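Side-chain contacts in aminotransferase, class III (Deinococcus radiodurans, PDB 3I4J), which probably transfers amino groups between donor and acceptor substrates, with pyridoxal phosphate as the cofactor: residues 78-83 and 308-313; 45-50 and 314-319; 4-7 and 11-14. The protein carries 1 engineered substitution. One frame throughout, in Å; residues are numbered along the deposited sequence.

Interaction 1: 78-83 and 308-313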
# COMPACT_ATOMS: atom_id res chain seq x y z
N ALA C 78 3.20 -4.89 -18.04
CA ALA C 78 3.98 -3.67 -18.26
C ALA C 78 3.91 -3.25 -19.73
O ALA C 78 3.68 -2.08 -20.03
CB ALA C 78 5.44 -3.89 -17.85
N GLY C 79 4.11 -4.20 -20.63
CA GLY C 79 4.05 -3.89 -22.05
C GLY C 79 2.65 -3.49 -22.50
O GLY C 79 2.48 -2.51 -23.24
N ARG C 80 1.65 -4.24 -22.04
CA ARG C 80 0.26 -3.95 -22.39
C ARG C 80 -0.16 -2.57 -21.92
O ARG C 80 -0.79 -1.82 -22.65
CB ARG C 80 -0.66 -5.01 -21.79
CG ARG C 80 -0.69 -6.33 -22.56
CD ARG C 80 -1.47 -6.17 -23.86
NE ARG C 80 -2.84 -5.73 -23.61
CZ ARG C 80 -3.78 -6.48 -23.05
NH1 ARG C 80 -3.52 -7.73 -22.70
NH2 ARG C 80 -4.99 -5.98 -22.83
N LEU C 81 0.20 -2.25 -20.68
CA LEU C 81 -0.15 -0.96 -20.10
C LEU C 81 0.54 0.19 -20.84
O LEU C 81 -0.11 1.18 -21.19
CB LEU C 81 0.22 -0.93 -18.62
CG LEU C 81 0.00 0.39 -17.88
CD1 LEU C 81 -1.47 0.75 -17.87
CD2 LEU C 81 0.53 0.25 -16.45
N ALA C 82 1.84 0.05 -21.06
CA ALA C 82 2.62 1.07 -21.75
C ALA C 82 2.00 1.41 -23.10
O ALA C 82 1.87 2.58 -23.46
CB ALA C 82 4.06 0.59 -21.94
N ARG C 83 1.60 0.38 -23.85
CA ARG C 83 1.00 0.59 -25.16
C ARG C 83 -0.38 1.25 -25.09
O ARG C 83 -0.69 2.13 -25.88
CB ARG C 83 0.91 -0.75 -25.92
CG ARG C 83 2.27 -1.29 -26.36
CD ARG C 83 2.13 -2.50 -27.29
NE ARG C 83 1.72 -3.72 -26.60
CZ ARG C 83 2.51 -4.47 -25.83
NH1 ARG C 83 3.78 -4.12 -25.64
NH2 ARG C 83 2.04 -5.57 -25.27
N SER C 308 -6.34 -7.89 -16.28
CA SER C 308 -7.71 -8.25 -16.61
C SER C 308 -8.56 -6.99 -16.77
O SER C 308 -9.40 -6.90 -17.66
CB SER C 308 -8.30 -9.16 -15.52
OG SER C 308 -9.64 -9.51 -15.81
N VAL C 309 -8.34 -6.02 -15.89
CA VAL C 309 -9.08 -4.77 -15.96
C VAL C 309 -8.74 -4.06 -17.27
O VAL C 309 -9.62 -3.50 -17.92
CB VAL C 309 -8.72 -3.85 -14.76
CG1 VAL C 309 -9.25 -2.43 -15.00
CG2 VAL C 309 -9.34 -4.42 -13.48
N LEU C 310 -7.47 -4.09 -17.66
CA LEU C 310 -7.06 -3.45 -18.90
C LEU C 310 -7.74 -4.11 -20.10
O LEU C 310 -8.18 -3.43 -21.03
CB LEU C 310 -5.54 -3.52 -19.05
CG LEU C 310 -4.95 -2.87 -20.31
CD1 LEU C 310 -5.35 -1.39 -20.38
CD2 LEU C 310 -3.44 -3.02 -20.30
N ASP C 311 -7.84 -5.44 -20.09
CA ASP C 311 -8.50 -6.16 -21.18
C ASP C 311 -9.92 -5.63 -21.37
O ASP C 311 -10.38 -5.43 -22.50
CB ASP C 311 -8.60 -7.67 -20.90
CG ASP C 311 -7.27 -8.38 -20.96
OD1 ASP C 311 -6.40 -7.98 -21.76
OD2 ASP C 311 -7.09 -9.37 -20.22
N ILE C 312 -10.61 -5.42 -20.25
CA ILE C 312 -11.98 -4.93 -20.25
C ILE C 312 -12.07 -3.48 -20.73
O ILE C 312 -12.93 -3.13 -21.54
CB ILE C 312 -12.58 -5.06 -18.84
CG1 ILE C 312 -12.68 -6.54 -18.48
CG2 ILE C 312 -13.94 -4.38 -18.77
CD1 ILE C 312 -13.07 -6.81 -17.03
N VAL C 313 -11.18 -2.63 -20.22
CA VAL C 313 -11.15 -1.23 -20.59
C VAL C 313 -10.99 -1.08 -22.11
O VAL C 313 -11.64 -0.25 -22.73
CB VAL C 313 -9.99 -0.50 -19.87
CG1 VAL C 313 -9.80 0.91 -20.44
CG2 VAL C 313 -10.29 -0.42 -18.37
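Leu310 lays its CD2 methyl against the helix 72-84 at Arg80, where it lies 3.7 Å from Arg80 CB and touches the main chain as the helix passes on to Leu81. The two segments belong to helices of a class III aminotransferase, a fold type I enzyme, and illustrate how a well-separated helix pair can be bridged by a few long side chains. Their short axes run 10.7 Å apart at closest approach, with a crossing angle of 34°. Leu310 spans that gap because its CG is anti to the backbone N (chi1 -179°), which sets the CD2 branch against the Arg80-Leu81 backbone. Beside this apolar contact lies a charged one. The Arg80 chain bends at chi2 and chi3, bringing its guanidinium edge-on to Asp311, nearly coplanar with the carboxylate. One of the acid oxygens, OD2 of Asp311, is taken by Arg53 of helix 48-60 in a salt bridge. At OD1 of Asp311 two donors converge, NH1 of Arg80 through a weak bond of 3.0 Å and NH2 through a straighter one of 2.7 Å, the latter arriving on the anti side of the carboxylate.

Interaction 2: 45-50 and 314-319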
# COMPACT_ATOMS: atom_id res chain seq x y z
N HIS C 45 -18.71 -2.76 -10.44
CA HIS C 45 -18.54 -3.80 -9.43
C HIS C 45 -19.02 -5.18 -9.85
O HIS C 45 -19.87 -5.32 -10.73
CB HIS C 45 -19.28 -3.39 -8.16
CG HIS C 45 -18.85 -2.06 -7.61
ND1 HIS C 45 -19.58 -0.90 -7.81
CD2 HIS C 45 -17.77 -1.70 -6.89
CE1 HIS C 45 -18.96 0.11 -7.23
NE2 HIS C 45 -17.86 -0.35 -6.66
N GLY C 46 -18.44 -6.20 -9.22
CA GLY C 46 -18.82 -7.58 -9.47
C GLY C 46 -18.33 -8.26 -10.74
O GLY C 46 -18.97 -9.20 -11.21
N ARG C 47 -17.20 -7.81 -11.29
CA ARG C 47 -16.68 -8.42 -12.51
C ARG C 47 -16.09 -9.80 -12.23
O ARG C 47 -14.98 -9.92 -11.69
CB ARG C 47 -15.59 -7.55 -13.15
CG ARG C 47 -15.92 -6.06 -13.30
CD ARG C 47 -17.03 -5.76 -14.32
NE ARG C 47 -16.70 -6.14 -15.68
CZ ARG C 47 -16.92 -5.38 -16.75
NH1 ARG C 47 -17.46 -4.18 -16.63
NH2 ARG C 47 -16.65 -5.84 -17.97
N ALA C 48 -16.84 -10.84 -12.57
CA ALA C 48 -16.37 -12.21 -12.36
C ALA C 48 -15.14 -12.49 -13.21
O ALA C 48 -14.29 -13.30 -12.84
CB ALA C 48 -17.48 -13.20 -12.69
N GLU C 49 -15.05 -11.81 -14.36
CA GLU C 49 -13.92 -11.99 -15.26
C GLU C 49 -12.61 -11.67 -14.56
O GLU C 49 -11.62 -12.40 -14.69
CB GLU C 49 -14.06 -11.08 -16.48
CG GLU C 49 -12.97 -11.27 -17.52
CD GLU C 49 -13.12 -10.34 -18.71
OE1 GLU C 49 -14.22 -9.79 -18.90
OE2 GLU C 49 -12.14 -10.16 -19.46
N VAL C 50 -12.59 -10.57 -13.82
CA VAL C 50 -11.39 -10.16 -13.10
C VAL C 50 -11.12 -11.15 -11.98
O VAL C 50 -9.98 -11.58 -11.77
CB VAL C 50 -11.55 -8.75 -12.50
CG1 VAL C 50 -10.27 -8.35 -11.76
CG2 VAL C 50 -11.86 -7.75 -13.60
N GLU C 314 -10.13 -1.91 -22.69
CA GLU C 314 -9.90 -1.87 -24.13
C GLU C 314 -11.04 -2.52 -24.92
O GLU C 314 -11.58 -1.94 -25.86
CB GLU C 314 -8.57 -2.56 -24.47
CG GLU C 314 -7.36 -1.92 -23.81
CD GLU C 314 -6.05 -2.55 -24.24
OE1 GLU C 314 -5.93 -3.79 -24.19
OE2 GLU C 314 -5.13 -1.79 -24.61
N ARG C 315 -11.42 -3.73 -24.52
CA ARG C 315 -12.49 -4.45 -25.21
C ARG C 315 -13.81 -3.69 -25.23
O ARG C 315 -14.51 -3.68 -26.25
CB ARG C 315 -12.69 -5.83 -24.58
CG ARG C 315 -13.70 -6.70 -25.31
CD ARG C 315 -13.80 -8.08 -24.68
NE ARG C 315 -14.48 -8.05 -23.39
CZ ARG C 315 -13.96 -8.49 -22.25
NH1 ARG C 315 -12.74 -9.01 -22.23
NH2 ARG C 315 -14.67 -8.42 -21.14
N GLU C 316 -14.17 -3.06 -24.11
CA GLU C 316 -15.42 -2.32 -24.03
C GLU C 316 -15.25 -0.84 -24.41
O GLU C 316 -16.22 -0.08 -24.38
CB GLU C 316 -16.01 -2.41 -22.61
CG GLU C 316 -16.26 -3.84 -22.14
CD GLU C 316 -17.00 -3.93 -20.81
OE1 GLU C 316 -17.11 -2.90 -20.10
OE2 GLU C 316 -17.47 -5.03 -20.46
N ASP C 317 -14.03 -0.45 -24.78
CA ASP C 317 -13.72 0.93 -25.15
C ASP C 317 -14.32 1.88 -24.11
O ASP C 317 -15.10 2.78 -24.44
CB ASP C 317 -14.27 1.26 -26.54
CG ASP C 317 -13.88 2.66 -27.01
OD1 ASP C 317 -12.83 3.17 -26.55
OD2 ASP C 317 -14.61 3.25 -27.84
N LEU C 318 -13.95 1.66 -22.86
CA LEU C 318 -14.46 2.49 -21.78
C LEU C 318 -13.91 3.91 -21.86
O LEU C 318 -14.47 4.83 -21.28
CB LEU C 318 -14.14 1.84 -20.43
CG LEU C 318 -14.84 0.50 -20.19
CD1 LEU C 318 -14.55 0.01 -18.78
CD2 LEU C 318 -16.34 0.65 -20.38
N THR C 319 -12.82 4.10 -22.60
CA THR C 319 -12.25 5.43 -22.76
C THR C 319 -13.24 6.22 -23.63
O THR C 319 -13.54 7.39 -23.35
CB THR C 319 -10.88 5.38 -23.47
OG1 THR C 319 -9.94 4.67 -22.65
CG2 THR C 319 -10.36 6.78 -23.73
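Glu49 OE1 accepts a hydrogen bond of 2.7 Å from NH2 of Arg315, and it receives it on its syn lone pair. The companion bond, from Arg315 NH1 to Glu49 OE2, is longer at 3.1 Å but straighter, with an N-H...O angle of 163°. Together they make the end-on, two-point salt bridge in which each carboxylate oxygen has its own nitrogen; with the two planes only 24° apart, the pair of bonds limits rotation of either group about the line joining them. The side chains come from opposite directions. Glu49 is fully extended, whereas Arg315 kinks at chi3 (72°) so that NH1 and NH2 face the two oxygens. In the fold, this surface contact ties the start of helix 48-60, where Arg47 holds the N-cap position, to the end of helix 300-315, which closes in a Schellman motif at Asp317 before helix 318-339 begins. A second salt bridge runs beside the first but is built differently. Arg47 gives a single bond of 2.7 Å from NH2 to Glu316 OE2, met from above the carboxylate plane, and its NH1 turns instead to the carbonyl oxygen of Ile43. The two arginine NH2 atoms, of Arg47 and Arg315, lie 4.5 Å apart, a like-charge proximity that the two glutamates probably offset.

Interaction 3: 4-7 and 11-14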
# COMPACT_ATOMS: atom_id res chain seq x y z
N VAL C 4 -14.38 -4.33 14.08
CA VAL C 4 -13.80 -3.43 13.09
C VAL C 4 -13.44 -2.07 13.68
O VAL C 4 -14.21 -1.49 14.44
CB VAL C 4 -14.78 -3.22 11.89
CG1 VAL C 4 -14.23 -2.14 10.94
CG2 VAL C 4 -14.97 -4.54 11.15
N PHE C 5 -12.24 -1.59 13.36
CA PHE C 5 -11.80 -0.28 13.83
C PHE C 5 -12.30 0.68 12.76
O PHE C 5 -11.66 0.85 11.72
CB PHE C 5 -10.27 -0.25 13.94
CG PHE C 5 -9.72 0.93 14.70
CD1 PHE C 5 -8.76 0.74 15.69
CD2 PHE C 5 -10.14 2.23 14.42
CE1 PHE C 5 -8.22 1.82 16.38
CE2 PHE C 5 -9.61 3.32 15.10
CZ PHE C 5 -8.64 3.11 16.09
N TYR C 6 -13.46 1.28 12.99
CA TYR C 6 -14.04 2.21 12.03
C TYR C 6 -13.25 3.52 11.98
O TYR C 6 -12.60 3.89 12.95
CB TYR C 6 -15.51 2.49 12.38
CG TYR C 6 -16.38 1.25 12.36
CD1 TYR C 6 -16.65 0.58 11.16
CD2 TYR C 6 -16.95 0.75 13.53
CE1 TYR C 6 -17.46 -0.56 11.14
CE2 TYR C 6 -17.76 -0.39 13.52
CZ TYR C 6 -18.01 -1.04 12.32
OH TYR C 6 -18.83 -2.15 12.30
N ARG C 7 -13.30 4.21 10.84
CA ARG C 7 -12.58 5.47 10.67
C ARG C 7 -13.09 6.60 11.56
O ARG C 7 -12.37 7.57 11.81
CB ARG C 7 -12.63 5.91 9.21
CG ARG C 7 -11.84 5.04 8.24
CD ARG C 7 -11.98 5.57 6.83
NE ARG C 7 -11.27 4.77 5.84
CZ ARG C 7 -10.08 5.07 5.33
NH1 ARG C 7 -9.44 6.17 5.72
NH2 ARG C 7 -9.53 4.29 4.41
N PRO C 11 -22.11 6.21 11.94
CA PRO C 11 -22.53 4.85 11.61
C PRO C 11 -22.08 4.49 10.19
O PRO C 11 -22.28 5.26 9.26
CB PRO C 11 -24.05 4.92 11.75
CG PRO C 11 -24.35 6.32 11.33
CD PRO C 11 -23.26 7.11 12.04
N TYR C 12 -21.46 3.33 10.05
CA TYR C 12 -20.98 2.86 8.75
C TYR C 12 -21.85 1.72 8.24
O TYR C 12 -21.90 0.65 8.85
CB TYR C 12 -19.52 2.40 8.86
CG TYR C 12 -18.55 3.55 8.97
CD1 TYR C 12 -18.11 4.23 7.83
CD2 TYR C 12 -18.11 3.99 10.21
CE1 TYR C 12 -17.27 5.34 7.93
CE2 TYR C 12 -17.28 5.10 10.32
CZ TYR C 12 -16.87 5.77 9.18
OH TYR C 12 -16.08 6.89 9.30
N PRO C 13 -22.55 1.93 7.12
CA PRO C 13 -23.39 0.86 6.58
C PRO C 13 -22.49 -0.30 6.17
O PRO C 13 -21.36 -0.08 5.75
CB PRO C 13 -24.06 1.52 5.38
CG PRO C 13 -24.12 2.97 5.77
CD PRO C 13 -22.75 3.19 6.37
N VAL C 14 -22.99 -1.52 6.30
CA VAL C 14 -22.20 -2.69 5.93
C VAL C 14 -22.55 -3.17 4.53
O VAL C 14 -23.65 -3.68 4.29
CB VAL C 14 -22.42 -3.85 6.93
CG1 VAL C 14 -21.59 -5.07 6.51
CG2 VAL C 14 -22.04 -3.41 8.33
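Tyr6 and Tyr12 lie with their ring planes almost parallel, only 11° apart, yet offset so far that the centroids stand 5.6 Å apart and little of one ring lies over the other. The two side chains run in opposite directions, and Tyr6 CB meets Tyr12 CD2 obliquely at 3.7 Å, with Tyr6 CD1 close by. With CG beside the backbone N (chi1 -75°), Tyr12 sets its ring alongside Tyr6 CB, and the opposed courses send the hydroxyls to separate partners. Tyr12 OH lies 3.6 Å from Arg7 CB and is hydrogen-bonded to Ser8, while Tyr6 OH bonds to Glu75 of the second subunit. With an alanine in place of Tyr12, Tyr6 CB and CD1 would probably be left without their packing partner and Ser8 without its phenol mate. Beyond CB, Arg7 stretches away in an extended chain to the carbonyl oxygens of Gly293 and Phe294 of the second subunit. This is an N-terminal arm folded back on itself and laid across a dimer interface, continued by Val14, which joins a strand of the second subunit in a parallel beta ladder.

How the interactions relate
Interactions 1 and 2 form one continuous polar and apolar patch, their centres 11 Å apart, because both draw on helix 300-315. They are linked directly: Arg80 NH2 of interaction 1 reaches Glu314 OE1 of interaction 2 in a salt bridge of 2.7 Å, and the Ile312 CG2 methyl packs 3.2 Å from Arg47 NH2. Across the end of helix 300-315, Val313 O and Leu318 N, 3.0 Å apart, probably share a hydrogen bond. Interaction 3 stands apart at the N-terminal arm, its centre 34 Å from that of interaction 1 and 29 Å from that of interaction 2, with nearest atoms about 20 Å and 12 Å away. What all three share is proximity to the second subunit.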